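Local atomic coordinates of membrane-associated protein VP24 (Marburg virus - Musoke, Kenya, 1980, PDB entry 4OR8), a protein that may act as a minor matrix protein, with a role in nucleocapsid assembly and virion budding, and interacts with the viral nucleoprotein. Residues G57-H62 and A169-F174; H72-N77 and P81-T86; L112-K117 and I202-V207; N176-L181 and A241-H246. All coordinates share one frame; numbering follows the deposited sequence.

Contact 1: G57-H62 and A169-F174; sequences GNFVFH and AGVKNF
F59 reaches across from strand 59-64 and sets the far end of its phenyl ring against V171 and K172, neighbours on helix 161-178. All of the contact between the segments is van der Waals in kind; no hydrogen bond crosses it, and the backbones stay well apart, with the CA atoms of F59 and K172 9.5 Å from each other. F59 and the two helix side chains meet in the gap.

Its apolar partner is V171. The distal carbon CZ of F59 lies 4.0 Å from V171 CG1, and V171 CB is at a similar range. With CG1 anti to its backbone N (chi1 173°), V171 offers this methyl to the incoming ring, and it also packs on L112 and L116.

The strand is an outer member of a three-stranded antiparallel sheet (44-48, 51-56 and 59-64), and the contact lays that border strand against the long helix 161-178 in the buried part of the pyramidal VP24 fold. F61, two residues along, turns to L108, L112 and F175.

The second kind of contact is made by the aliphatic root of a lysine. K172 CG comes up at the ring edge, near its plane, equidistant from the F59 atoms CE1 and CZ, at 3.5 Å from CE1. CG is the point of contact; beyond it K172 bends at chi3 (70°) and again at chi4. H246 meets F59 edge-to-face, and M168 of the same helix also touches the phenyl group.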
loop_
_atom_site.group_PDB
_atom_site.type_symbol
_atom_site.label_atom_id
_atom_site.label_comp_id
_atom_site.label_asym_id
_atom_site.label_seq_id
_atom_site.Cartn_x
_atom_site.Cartn_y
_atom_site.Cartn_z
ATOM N N GLY B 57 10.088 8.141 18.793
ATOM C CA GLY B 57 11.513 8.119 18.531
ATOM C C GLY B 57 11.814 9.174 17.487
ATOM O O GLY B 57 11.313 10.294 17.572
ATOM N N ASN B 58 12.615 8.817 16.490
ATOM C CA ASN B 58 12.873 9.720 15.375
ATOM C C ASN B 58 12.060 9.339 14.141
ATOM O O ASN B 58 12.391 9.731 13.024
ATOM C CB ASN B 58 14.368 9.775 15.046
ATOM C CG ASN B 58 14.935 8.420 14.690
ATOM O OD1 ASN B 58 14.264 7.398 14.829
ATOM N ND2 ASN B 58 16.184 8.400 14.240
ATOM N N PHE B 59 10.997 8.567 14.352
ATOM C CA PHE B 59 10.090 8.208 13.268
ATOM C C PHE B 59 8.948 9.205 13.195
ATOM O O PHE B 59 8.398 9.603 14.221
ATOM C CB PHE B 59 9.488 6.818 13.484
ATOM C CG PHE B 59 10.470 5.688 13.348
ATOM C CD1 PHE B 59 10.765 5.153 12.105
ATOM C CD2 PHE B 59 11.070 5.137 14.467
ATOM C CE1 PHE B 59 11.656 4.103 11.980
ATOM C CE2 PHE B 59 11.960 4.087 14.348
ATOM C CZ PHE B 59 12.254 3.569 13.102
ATOM N N VAL B 60 8.593 9.603 11.979
ATOM C CA VAL B 60 7.369 10.355 11.758
ATOM C C VAL B 60 6.434 9.516 10.893
ATOM O O VAL B 60 6.670 9.339 9.701
ATOM C CB VAL B 60 7.632 11.705 11.063
ATOM C CG1 VAL B 60 6.327 12.463 10.880
ATOM C CG2 VAL B 60 8.619 12.533 11.866
ATOM N N PHE B 61 5.380 8.989 11.500
ATOM C CA PHE B 61 4.448 8.138 10.774
ATOM C C PHE B 61 3.316 8.941 10.141
ATOM O O PHE B 61 2.715 9.795 10.788
ATOM C CB PHE B 61 3.880 7.056 11.694
ATOM C CG PHE B 61 4.906 6.071 12.175
ATOM C CD1 PHE B 61 5.447 5.137 11.309
ATOM C CD2 PHE B 61 5.322 6.071 13.497
ATOM C CE1 PHE B 61 6.389 4.225 11.747
ATOM C CE2 PHE B 61 6.264 5.161 13.944
ATOM C CZ PHE B 61 6.796 4.236 13.066
ATOM N N HIS B 62 3.034 8.660 8.874
ATOM C CA HIS B 62 1.918 9.279 8.175
ATOM C C HIS B 62 0.801 8.265 7.956
ATOM O O HIS B 62 0.891 7.416 7.070
ATOM C CB HIS B 62 2.376 9.851 6.837
ATOM C CG HIS B 62 3.470 10.865 6.958
ATOM N ND1 HIS B 62 4.793 10.515 7.122
ATOM C CD2 HIS B 62 3.437 12.217 6.941
ATOM C CE1 HIS B 62 5.529 11.608 7.200
ATOM N NE2 HIS B 62 4.730 12.656 7.093
ATOM N N ALA B 169 17.209 1.432 14.492
ATOM C CA ALA B 169 17.670 0.552 13.421
ATOM C C ALA B 169 16.951 -0.796 13.447
ATOM O O ALA B 169 16.663 -1.384 12.401
ATOM C CB ALA B 169 19.173 0.351 13.511
ATOM N N GLY B 170 16.665 -1.278 14.652
ATOM C CA GLY B 170 15.954 -2.530 14.829
ATOM C C GLY B 170 14.521 -2.491 14.334
ATOM O O GLY B 170 14.056 -3.445 13.711
ATOM N N VAL B 171 13.825 -1.392 14.613
ATOM C CA VAL B 171 12.435 -1.230 14.199
ATOM C C VAL B 171 12.326 -1.128 12.681
ATOM O O VAL B 171 11.427 -1.716 12.074
ATOM C CB VAL B 171 11.785 0.004 14.864
ATOM C CG1 VAL B 171 10.406 0.262 14.287
ATOM C CG2 VAL B 171 11.704 -0.191 16.368
ATOM N N LYS B 172 13.251 -0.392 12.069
ATOM C CA LYS B 172 13.310 -0.296 10.614
ATOM C C LYS B 172 13.556 -1.675 10.013
ATOM O O LYS B 172 12.982 -2.030 8.982
ATOM C CB LYS B 172 14.410 0.670 10.170
ATOM C CG LYS B 172 14.120 2.132 10.468
ATOM C CD LYS B 172 15.307 3.024 10.129
ATOM C CE LYS B 172 15.529 3.130 8.628
ATOM N NZ LYS B 172 14.413 3.840 7.944
ATOM N N ASN B 173 14.409 -2.448 10.675
ATOM C CA ASN B 173 14.716 -3.801 10.238
ATOM C C ASN B 173 13.492 -4.707 10.292
ATOM O O ASN B 173 13.273 -5.525 9.398
ATOM C CB ASN B 173 15.855 -4.382 11.077
ATOM C CG ASN B 173 16.154 -5.828 10.737
ATOM O OD1 ASN B 173 15.808 -6.736 11.490
ATOM N ND2 ASN B 173 16.800 -6.049 9.600
ATOM N N PHE B 174 12.691 -4.551 11.341
ATOM C CA PHE B 174 11.474 -5.339 11.483
ATOM C C PHE B 174 10.452 -4.967 10.418
ATOM O O PHE B 174 9.761 -5.831 9.885
ATOM C CB PHE B 174 10.867 -5.158 12.872
ATOM C CG PHE B 174 9.612 -5.952 13.092
ATOM C CD1 PHE B 174 9.680 -7.280 13.478
ATOM C CD2 PHE B 174 8.364 -5.373 12.918
ATOM C CE1 PHE B 174 8.530 -8.016 13.686
ATOM C CE2 PHE B 174 7.211 -6.103 13.124
ATOM C CZ PHE B 174 7.293 -7.427 13.509
#

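Contact 2: H72-N77 and P81-T86; sequences HHLKSN and PEWQQT
L74 lays its CD2 methyl against one face of the W83 indole, 3.4 Å above the ring plane and offset toward the rim. This joins two short consecutive helices, 68-73 and 84-89, across the turn between them: a type I beta turn from H73 to S76 leads away from the first helix, and after a brief connection the chain returns with W83. L74 CD2 sits 3.8 Å from W83 CB and about equally far from W83 CG, CD2 and CE3, so one methyl touches CB and the adjoining ring atoms. On the other side of the indole lies CG of its neighbour E82, offset to the rim as well. F94 of helix 91-94 touches L74, while H62 and P254 of the second subunit reach W83, which places this helix pair at the interface between the two copies.

The polar link is modest. Q84, bent at chi2 (-75°), turns its amide back toward the first segment, and its OE1 has a weak hydrogen bond with R87 NH1. The amide nitrogen NE2 of Q84 gives a weak hydrogen bond to the backbone O of N77, 3.2 Å long and bent to 126° at the hydrogen.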
loop_
_atom_site.group_PDB
_atom_site.type_symbol
_atom_site.label_atom_id
_atom_site.label_comp_id
_atom_site.label_asym_id
_atom_site.label_seq_id
_atom_site.Cartn_x
_atom_site.Cartn_y
_atom_site.Cartn_z
ATOM N N HIS B 72 -15.412 -1.806 7.906
ATOM C CA HIS B 72 -16.692 -1.853 8.591
ATOM C C HIS B 72 -17.752 -2.550 7.747
ATOM O O HIS B 72 -18.543 -3.338 8.262
ATOM C CB HIS B 72 -17.144 -0.449 8.996
ATOM C CG HIS B 72 -16.457 0.073 10.221
ATOM N ND1 HIS B 72 -15.263 0.758 10.171
ATOM C CD2 HIS B 72 -16.795 0.001 11.530
ATOM C CE1 HIS B 72 -14.896 1.089 11.396
ATOM N NE2 HIS B 72 -15.809 0.641 12.239
ATOM N N HIS B 73 -17.750 -2.275 6.450
ATOM C CA HIS B 73 -18.716 -2.880 5.544
ATOM C C HIS B 73 -18.523 -4.394 5.405
ATOM O O HIS B 73 -19.492 -5.143 5.292
ATOM C CB HIS B 73 -18.653 -2.217 4.170
ATOM C CG HIS B 73 -19.648 -2.762 3.196
ATOM N ND1 HIS B 73 -21.004 -2.766 3.444
ATOM C CD2 HIS B 73 -19.485 -3.331 1.979
ATOM C CE1 HIS B 73 -21.634 -3.309 2.418
ATOM N NE2 HIS B 73 -20.736 -3.659 1.515
ATOM N N LEU B 74 -17.272 -4.837 5.421
ATOM C CA LEU B 74 -16.953 -6.256 5.287
ATOM C C LEU B 74 -17.459 -7.110 6.457
ATOM O O LEU B 74 -17.481 -8.341 6.371
ATOM C CB LEU B 74 -15.445 -6.447 5.115
ATOM C CG LEU B 74 -14.810 -5.920 3.827
ATOM C CD1 LEU B 74 -13.299 -6.085 3.873
ATOM C CD2 LEU B 74 -15.391 -6.626 2.618
ATOM N N LYS B 75 -17.854 -6.466 7.552
ATOM C CA LYS B 75 -18.436 -7.192 8.676
ATOM C C LYS B 75 -19.896 -7.521 8.396
ATOM O O LYS B 75 -20.524 -8.283 9.128
ATOM C CB LYS B 75 -18.299 -6.408 9.986
ATOM C CG LYS B 75 -16.953 -6.570 10.672
ATOM C CD LYS B 75 -16.852 -5.690 11.907
ATOM C CE LYS B 75 -17.723 -6.209 13.037
ATOM N NZ LYS B 75 -17.293 -7.557 13.494
ATOM N N SER B 76 -20.430 -6.936 7.331
ATOM C CA SER B 76 -21.770 -7.267 6.873
ATOM C C SER B 76 -21.718 -8.450 5.915
ATOM O O SER B 76 -20.721 -8.664 5.228
ATOM C CB SER B 76 -22.409 -6.066 6.175
ATOM O OG SER B 76 -23.646 -6.426 5.586
ATOM N N ASN B 77 -22.797 -9.220 5.866
ATOM C CA ASN B 77 -22.878 -10.322 4.922
ATOM C C ASN B 77 -23.578 -9.895 3.635
ATOM O O ASN B 77 -23.726 -10.684 2.705
ATOM C CB ASN B 77 -23.593 -11.517 5.548
ATOM C CG ASN B 77 -25.021 -11.203 5.921
ATOM O OD1 ASN B 77 -25.946 -11.465 5.155
ATOM N ND2 ASN B 77 -25.209 -10.632 7.104
ATOM N N PRO B 81 -20.619 -10.373 -4.187
ATOM C CA PRO B 81 -19.981 -11.696 -4.181
ATOM C C PRO B 81 -18.452 -11.685 -4.165
ATOM O O PRO B 81 -17.847 -12.617 -3.636
ATOM C CB PRO B 81 -20.484 -12.321 -5.480
ATOM C CG PRO B 81 -21.829 -11.727 -5.659
ATOM C CD PRO B 81 -21.733 -10.314 -5.151
ATOM N N GLU B 82 -17.841 -10.646 -4.723
ATOM C CA GLU B 82 -16.385 -10.587 -4.815
ATOM C C GLU B 82 -15.707 -10.477 -3.447
ATOM O O GLU B 82 -14.518 -10.765 -3.318
ATOM C CB GLU B 82 -15.949 -9.426 -5.714
ATOM C CG GLU B 82 -15.987 -8.065 -5.036
ATOM C CD GLU B 82 -15.985 -6.916 -6.028
ATOM O OE1 GLU B 82 -16.248 -7.158 -7.225
ATOM O OE2 GLU B 82 -15.723 -5.768 -5.608
ATOM N N TRP B 83 -16.459 -10.071 -2.429
ATOM C CA TRP B 83 -15.885 -9.890 -1.097
ATOM C C TRP B 83 -16.147 -11.063 -0.166
ATOM O O TRP B 83 -15.587 -11.127 0.924
ATOM C CB TRP B 83 -16.404 -8.605 -0.446
ATOM C CG TRP B 83 -15.905 -7.357 -1.092
ATOM C CD1 TRP B 83 -16.632 -6.462 -1.817
ATOM C CD2 TRP B 83 -14.563 -6.863 -1.076
ATOM N NE1 TRP B 83 -15.828 -5.438 -2.253
ATOM C CE2 TRP B 83 -14.549 -5.662 -1.810
ATOM C CE3 TRP B 83 -13.368 -7.318 -0.506
ATOM C CZ2 TRP B 83 -13.395 -4.911 -1.995
ATOM C CZ3 TRP B 83 -12.222 -6.570 -0.689
ATOM C CH2 TRP B 83 -12.242 -5.381 -1.427
ATOM N N GLN B 84 -16.999 -11.989 -0.589
ATOM C CA GLN B 84 -17.388 -13.093 0.279
ATOM C C GLN B 84 -16.224 -14.028 0.593
ATOM O O GLN B 84 -16.147 -14.584 1.688
ATOM C CB GLN B 84 -18.565 -13.871 -0.313
ATOM C CG GLN B 84 -19.879 -13.099 -0.324
ATOM C CD GLN B 84 -20.540 -13.000 1.049
ATOM O OE1 GLN B 84 -19.892 -13.145 2.090
ATOM N NE2 GLN B 84 -21.845 -12.754 1.050
ATOM N N GLN B 85 -15.322 -14.193 -0.367
ATOM C CA GLN B 85 -14.138 -15.011 -0.153
ATOM C C GLN B 85 -13.290 -14.415 0.968
ATOM O O GLN B 85 -12.761 -15.137 1.817
ATOM C CB GLN B 85 -13.317 -15.112 -1.438
ATOM C CG GLN B 85 -12.100 -16.014 -1.318
ATOM C CD GLN B 85 -11.303 -16.097 -2.607
ATOM O OE1 GLN B 85 -11.458 -15.266 -3.502
ATOM N NE2 GLN B 85 -10.447 -17.109 -2.708
ATOM N N THR B 86 -13.180 -13.090 0.965
ATOM C CA THR B 86 -12.431 -12.372 1.990
ATOM C C THR B 86 -13.048 -12.592 3.367
ATOM O O THR B 86 -12.341 -12.873 4.337
ATOM C CB THR B 86 -12.373 -10.862 1.688
ATOM O OG1 THR B 86 -11.765 -10.650 0.407
ATOM C CG2 THR B 86 -11.568 -10.136 2.748
#

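Contact 3: L112-K117 and I202-V207; sequences LGVALK and IIITRV
V114 meets I202 and I204 through methyl groups alone, and no flat group from either segment enters between them; the rings at the margins belong to other parts of the fold, F174 beside V114 and F211 beside I204. V114 CG2 fits against the I202 side chain, 3.9 Å from I202 CD1 and 4.0 Å from I202 CG2. The two side chains run past each other in opposite directions. V114 CG1, anti to the backbone N (chi1 171°), is the methyl nearest I204, whose CD1 lies 4.5 Å from it, a loose approach. The valine thus touches both of two isoleucines spaced two residues apart, which lie on one face of strand 201-206, while I203 points to the opposite face and packs on R21 of the second subunit.

In fold terms, the C-terminal end of helix 104-115 is pressed onto the five-stranded mixed sheet, close to the centre of the chain. The strand spends its backbone hydrogen bonds on its sheet neighbours, I202 with I195 and I204 with I193 on one side, I203 with E214 on the other. What remains for the helix is a buried, wholly aliphatic surface, so its hold on the strand rests on dispersion and the hydrophobic effect, without any directional bond.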
loop_
_atom_site.group_PDB
_atom_site.type_symbol
_atom_site.label_atom_id
_atom_site.label_comp_id
_atom_site.label_asym_id
_atom_site.label_seq_id
_atom_site.Cartn_x
_atom_site.Cartn_y
_atom_site.Cartn_z
ATOM N N LEU B 112 4.138 -1.707 16.450
ATOM C CA LEU B 112 5.381 -1.230 17.044
ATOM C C LEU B 112 5.728 -2.004 18.310
ATOM O O LEU B 112 6.897 -2.288 18.571
ATOM C CB LEU B 112 5.306 0.269 17.334
ATOM C CG LEU B 112 5.656 1.170 16.152
ATOM C CD1 LEU B 112 5.496 2.632 16.517
ATOM C CD2 LEU B 112 7.076 0.894 15.700
ATOM N N GLY B 113 4.710 -2.347 19.092
ATOM C CA GLY B 113 4.913 -3.123 20.301
ATOM C C GLY B 113 5.544 -4.466 19.988
ATOM O O GLY B 113 6.423 -4.939 20.707
ATOM N N VAL B 114 5.092 -5.078 18.900
ATOM C CA VAL B 114 5.648 -6.340 18.433
ATOM C C VAL B 114 7.104 -6.182 17.993
ATOM O O VAL B 114 7.954 -7.008 18.327
ATOM C CB VAL B 114 4.805 -6.917 17.273
ATOM C CG1 VAL B 114 5.497 -8.112 16.636
ATOM C CG2 VAL B 114 3.426 -7.300 17.770
ATOM N N ALA B 115 7.380 -5.111 17.252
ATOM C CA ALA B 115 8.715 -4.846 16.717
ATOM C C ALA B 115 9.748 -4.705 17.828
ATOM O O ALA B 115 10.880 -5.169 17.700
ATOM C CB ALA B 115 8.700 -3.598 15.861
ATOM N N LEU B 116 9.353 -4.067 18.924
ATOM C CA LEU B 116 10.247 -3.901 20.066
ATOM C C LEU B 116 10.647 -5.229 20.706
ATOM O O LEU B 116 11.619 -5.287 21.461
ATOM C CB LEU B 116 9.620 -2.990 21.125
ATOM C CG LEU B 116 9.926 -1.491 21.086
ATOM C CD1 LEU B 116 9.631 -0.897 19.723
ATOM C CD2 LEU B 116 9.125 -0.776 22.160
ATOM N N LYS B 117 9.899 -6.290 20.419
ATOM C CA LYS B 117 10.226 -7.595 20.989
ATOM C C LYS B 117 10.934 -8.490 19.977
ATOM O O LYS B 117 11.142 -9.669 20.244
ATOM C CB LYS B 117 8.988 -8.303 21.556
ATOM C CG LYS B 117 8.282 -7.541 22.672
ATOM C CD LYS B 117 9.206 -7.259 23.852
ATOM C CE LYS B 117 9.610 -8.548 24.556
ATOM N NZ LYS B 117 10.551 -8.296 25.684
ATOM N N ILE B 202 -1.174 -12.147 18.916
ATOM C CA ILE B 202 -1.147 -11.119 17.883
ATOM C C ILE B 202 -0.765 -11.711 16.529
ATOM O O ILE B 202 0.220 -12.437 16.417
ATOM C CB ILE B 202 -0.164 -9.994 18.246
ATOM C CG1 ILE B 202 -0.511 -9.413 19.618
ATOM C CG2 ILE B 202 -0.172 -8.907 17.182
ATOM C CD1 ILE B 202 0.434 -8.327 20.075
ATOM N N ILE B 203 -1.554 -11.397 15.504
ATOM C CA ILE B 203 -1.305 -11.897 14.156
ATOM C C ILE B 203 -1.288 -10.781 13.114
ATOM O O ILE B 203 -2.264 -10.048 12.957
ATOM C CB ILE B 203 -2.349 -12.950 13.745
ATOM C CG1 ILE B 203 -2.164 -14.229 14.563
ATOM C CG2 ILE B 203 -2.232 -13.259 12.263
ATOM C CD1 ILE B 203 -3.326 -14.562 15.468
ATOM N N ILE B 204 -0.175 -10.665 12.399
ATOM C CA ILE B 204 -0.034 -9.667 11.344
ATOM C C ILE B 204 -0.010 -10.326 9.969
ATOM O O ILE B 204 0.875 -11.123 9.671
ATOM C CB ILE B 204 1.249 -8.847 11.525
ATOM C CG1 ILE B 204 1.251 -8.173 12.897
ATOM C CG2 ILE B 204 1.392 -7.817 10.411
ATOM C CD1 ILE B 204 2.580 -7.566 13.272
ATOM N N THR B 205 -0.981 -9.983 9.133
ATOM C CA THR B 205 -1.108 -10.591 7.815
ATOM C C THR B 205 -1.025 -9.542 6.707
ATOM O O THR B 205 -1.658 -8.486 6.787
ATOM C CB THR B 205 -2.441 -11.346 7.690
ATOM O OG1 THR B 205 -2.532 -12.329 8.726
ATOM C CG2 THR B 205 -2.550 -12.028 6.339
ATOM N N ARG B 206 -0.241 -9.830 5.674
ATOM C CA ARG B 206 -0.148 -8.915 4.545
ATOM C C ARG B 206 -1.284 -9.132 3.548
ATOM O O ARG B 206 -1.477 -10.235 3.032
ATOM C CB ARG B 206 1.201 -9.039 3.839
ATOM C CG ARG B 206 1.361 -8.052 2.701
ATOM C CD ARG B 206 2.752 -8.098 2.102
ATOM N NE ARG B 206 2.968 -6.963 1.208
ATOM C CZ ARG B 206 4.137 -6.649 0.662
ATOM N NH1 ARG B 206 5.211 -7.387 0.914
ATOM N NH2 ARG B 206 4.233 -5.594 -0.134
ATOM N N VAL B 207 -2.037 -8.069 3.291
ATOM C CA VAL B 207 -3.056 -8.078 2.257
ATOM C C VAL B 207 -2.654 -7.093 1.161
ATOM O O VAL B 207 -1.606 -6.460 1.250
ATOM C CB VAL B 207 -4.444 -7.719 2.824
ATOM C CG1 VAL B 207 -4.981 -8.862 3.656
ATOM C CG2 VAL B 207 -4.377 -6.435 3.650
#

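Contact 4: N176-L181 and A241-H246; sequences NKMFTL and AVLREH
R244 runs out from helix 240-244 and crosses the phenyl ring of F179, which follows the end of helix 161-178, at a slant. Its CB already touches the ring, 3.7 Å from F179 CZ. CG continues anti to the backbone N (chi1 -175°), and the chain then bends at chi3 (-66°), which brings the guanidinium back to the phenyl group: NE is 3.9 Å from F179 CE1 and CZ of the arginine 3.5 Å from the same atom. At the tip, NH2 comes close to both CE1 and CD1 of F179. The ring atom CE1 therefore lies over one face of the guanidinium, off toward its rim, with the two planes 57° apart, an inclined meeting and no flat stack. NH2 also has a salt bridge to E240 OE2 in the same chain.

The rest of the contact is apolar. The other flank of the F179 ring approaches L243, with CE2 3.9 Å from L243 CB and the carbonyl carbon of L243 at the ring edge. M178, bent at chi3, ends at L243, where its CE lies 3.6 Å from L243 CD1. L108 and L111 of helix 104-115 touch L243 too, so the two helix ends close together over that helix.

E240 also pairs with R206, whose guanidinium stands near that of R244. With F179 packed against R244 and N208 of the second subunit packing on it as well, one carboxylate probably offsets two nearby guanidinium charges.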
loop_
_atom_site.group_PDB
_atom_site.type_symbol
_atom_site.label_atom_id
_atom_site.label_comp_id
_atom_site.label_asym_id
_atom_site.label_seq_id
_atom_site.Cartn_x
_atom_site.Cartn_y
_atom_site.Cartn_z
ATOM N N ASN B 176 11.195 -3.859 7.533
ATOM C CA ASN B 176 11.752 -4.399 6.303
ATOM C C ASN B 176 11.475 -5.888 6.118
ATOM O O ASN B 176 11.220 -6.343 5.002
ATOM C CB ASN B 176 13.257 -4.137 6.242
ATOM C CG ASN B 176 13.898 -4.736 5.010
ATOM O OD1 ASN B 176 13.890 -4.132 3.938
ATOM N ND2 ASN B 176 14.456 -5.935 5.153
ATOM N N LYS B 177 11.533 -6.650 7.205
ATOM C CA LYS B 177 11.291 -8.082 7.106
ATOM C C LYS B 177 9.798 -8.382 6.960
ATOM O O LYS B 177 9.416 -9.448 6.478
ATOM C CB LYS B 177 11.918 -8.844 8.280
ATOM C CG LYS B 177 11.303 -8.557 9.630
ATOM C CD LYS B 177 12.310 -8.793 10.750
ATOM C CE LYS B 177 12.982 -10.152 10.634
ATOM N NZ LYS B 177 13.953 -10.383 11.744
ATOM N N MET B 178 8.960 -7.430 7.357
ATOM C CA MET B 178 7.521 -7.545 7.144
ATOM C C MET B 178 7.190 -7.512 5.656
ATOM O O MET B 178 6.198 -8.094 5.215
ATOM C CB MET B 178 6.782 -6.413 7.847
ATOM C CG MET B 178 6.718 -6.537 9.352
ATOM S SD MET B 178 5.710 -5.209 10.038
ATOM C CE MET B 178 4.201 -5.439 9.108
ATOM N N PHE B 179 8.023 -6.823 4.887
ATOM C CA PHE B 179 7.842 -6.755 3.443
ATOM C C PHE B 179 8.371 -7.996 2.731
ATOM O O PHE B 179 8.249 -8.122 1.512
ATOM C CB PHE B 179 8.482 -5.490 2.876
ATOM C CG PHE B 179 7.669 -4.255 3.114
ATOM C CD1 PHE B 179 6.611 -3.942 2.279
ATOM C CD2 PHE B 179 7.950 -3.415 4.178
ATOM C CE1 PHE B 179 5.852 -2.811 2.496
ATOM C CE2 PHE B 179 7.192 -2.282 4.400
ATOM C CZ PHE B 179 6.140 -1.979 3.557
ATOM N N THR B 180 8.956 -8.915 3.490
ATOM C CA THR B 180 9.335 -10.197 2.918
ATOM C C THR B 180 8.117 -11.117 2.890
ATOM O O THR B 180 8.107 -12.121 2.181
ATOM C CB THR B 180 10.500 -10.864 3.679
ATOM O OG1 THR B 180 10.051 -11.317 4.962
ATOM C CG2 THR B 180 11.650 -9.882 3.858
ATOM N N LEU B 181 7.089 -10.760 3.656
ATOM C CA LEU B 181 5.837 -11.508 3.659
ATOM C C LEU B 181 5.117 -11.382 2.324
ATOM O O LEU B 181 5.079 -10.308 1.726
ATOM C CB LEU B 181 4.905 -11.015 4.768
ATOM C CG LEU B 181 5.227 -11.337 6.226
ATOM C CD1 LEU B 181 4.204 -10.676 7.142
ATOM C CD2 LEU B 181 5.262 -12.837 6.450
ATOM N N ALA B 241 2.091 2.101 2.820
ATOM C CA ALA B 241 2.919 3.302 2.755
ATOM C C ALA B 241 3.445 3.743 4.125
ATOM O O ALA B 241 4.544 4.291 4.232
ATOM C CB ALA B 241 2.158 4.429 2.090
ATOM N N VAL B 242 2.655 3.502 5.165
ATOM C CA VAL B 242 3.040 3.835 6.533
ATOM C C VAL B 242 4.384 3.218 6.911
ATOM O O VAL B 242 5.233 3.871 7.519
ATOM C CB VAL B 242 1.979 3.345 7.538
ATOM C CG1 VAL B 242 2.473 3.514 8.967
ATOM C CG2 VAL B 242 0.663 4.079 7.325
ATOM N N LEU B 243 4.571 1.957 6.535
ATOM C CA LEU B 243 5.777 1.221 6.896
ATOM C C LEU B 243 6.851 1.279 5.813
ATOM O O LEU B 243 8.041 1.189 6.110
ATOM C CB LEU B 243 5.431 -0.233 7.219
ATOM C CG LEU B 243 4.322 -0.414 8.255
ATOM C CD1 LEU B 243 4.007 -1.878 8.461
ATOM C CD2 LEU B 243 4.712 0.239 9.571
ATOM N N ARG B 244 6.432 1.433 4.561
ATOM C CA ARG B 244 7.380 1.460 3.449
ATOM C C ARG B 244 8.279 2.690 3.519
ATOM O O ARG B 244 9.430 2.661 3.086
ATOM C CB ARG B 244 6.646 1.411 2.110
ATOM C CG ARG B 244 7.568 1.313 0.915
ATOM C CD ARG B 244 6.791 1.109 -0.364
ATOM N NE ARG B 244 6.098 -0.176 -0.393
ATOM C CZ ARG B 244 6.700 -1.342 -0.611
ATOM N NH1 ARG B 244 8.012 -1.390 -0.799
ATOM N NH2 ARG B 244 5.994 -2.460 -0.631
ATOM N N GLU B 245 7.742 3.766 4.080
ATOM C CA GLU B 245 8.501 4.987 4.300
ATOM C C GLU B 245 9.692 4.746 5.231
ATOM O O GLU B 245 10.693 5.454 5.164
ATOM C CB GLU B 245 7.582 6.063 4.882
ATOM C CG GLU B 245 8.248 7.405 5.135
ATOM C CD GLU B 245 7.268 8.454 5.617
ATOM O OE1 GLU B 245 6.044 8.205 5.544
ATOM O OE2 GLU B 245 7.722 9.528 6.067
ATOM N N HIS B 246 9.582 3.734 6.090
ATOM C CA HIS B 246 10.609 3.469 7.095
ATOM C C HIS B 246 11.133 2.034 7.057
ATOM O O HIS B 246 11.449 1.464 8.099
ATOM C CB HIS B 246 10.064 3.771 8.493
ATOM C CG HIS B 246 9.449 5.130 8.619
ATOM N ND1 HIS B 246 10.201 6.284 8.684
ATOM C CD2 HIS B 246 8.154 5.519 8.691
ATOM C CE1 HIS B 246 9.394 7.325 8.791
ATOM N NE2 HIS B 246 8.148 6.888 8.798
#

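Overall arrangement
Contacts 1, 3 and 4 form one connected core, their centres 10 to 13 Å apart. Helix 161-178 serves contacts 1 and 4 and supplies F174, whose CZ is 3.7 Å from V114 CG1 of contact 3. Contacts 1 and 4 also meet where V60 O and H246 NE2, 3.0 Å apart, are hydrogen-bonded. R206 of the strand in contact 3 ties to contact 4 through NH1, 3.0 Å from L181 O. Contact 2 stands apart: its centre is about 33 Å from that of contact 1, on the opposite side of the chain's centre. Its E82 and W83 meet H62 of the second subunit, so the remote helix pair returns to the contact 1 strand in the other copy.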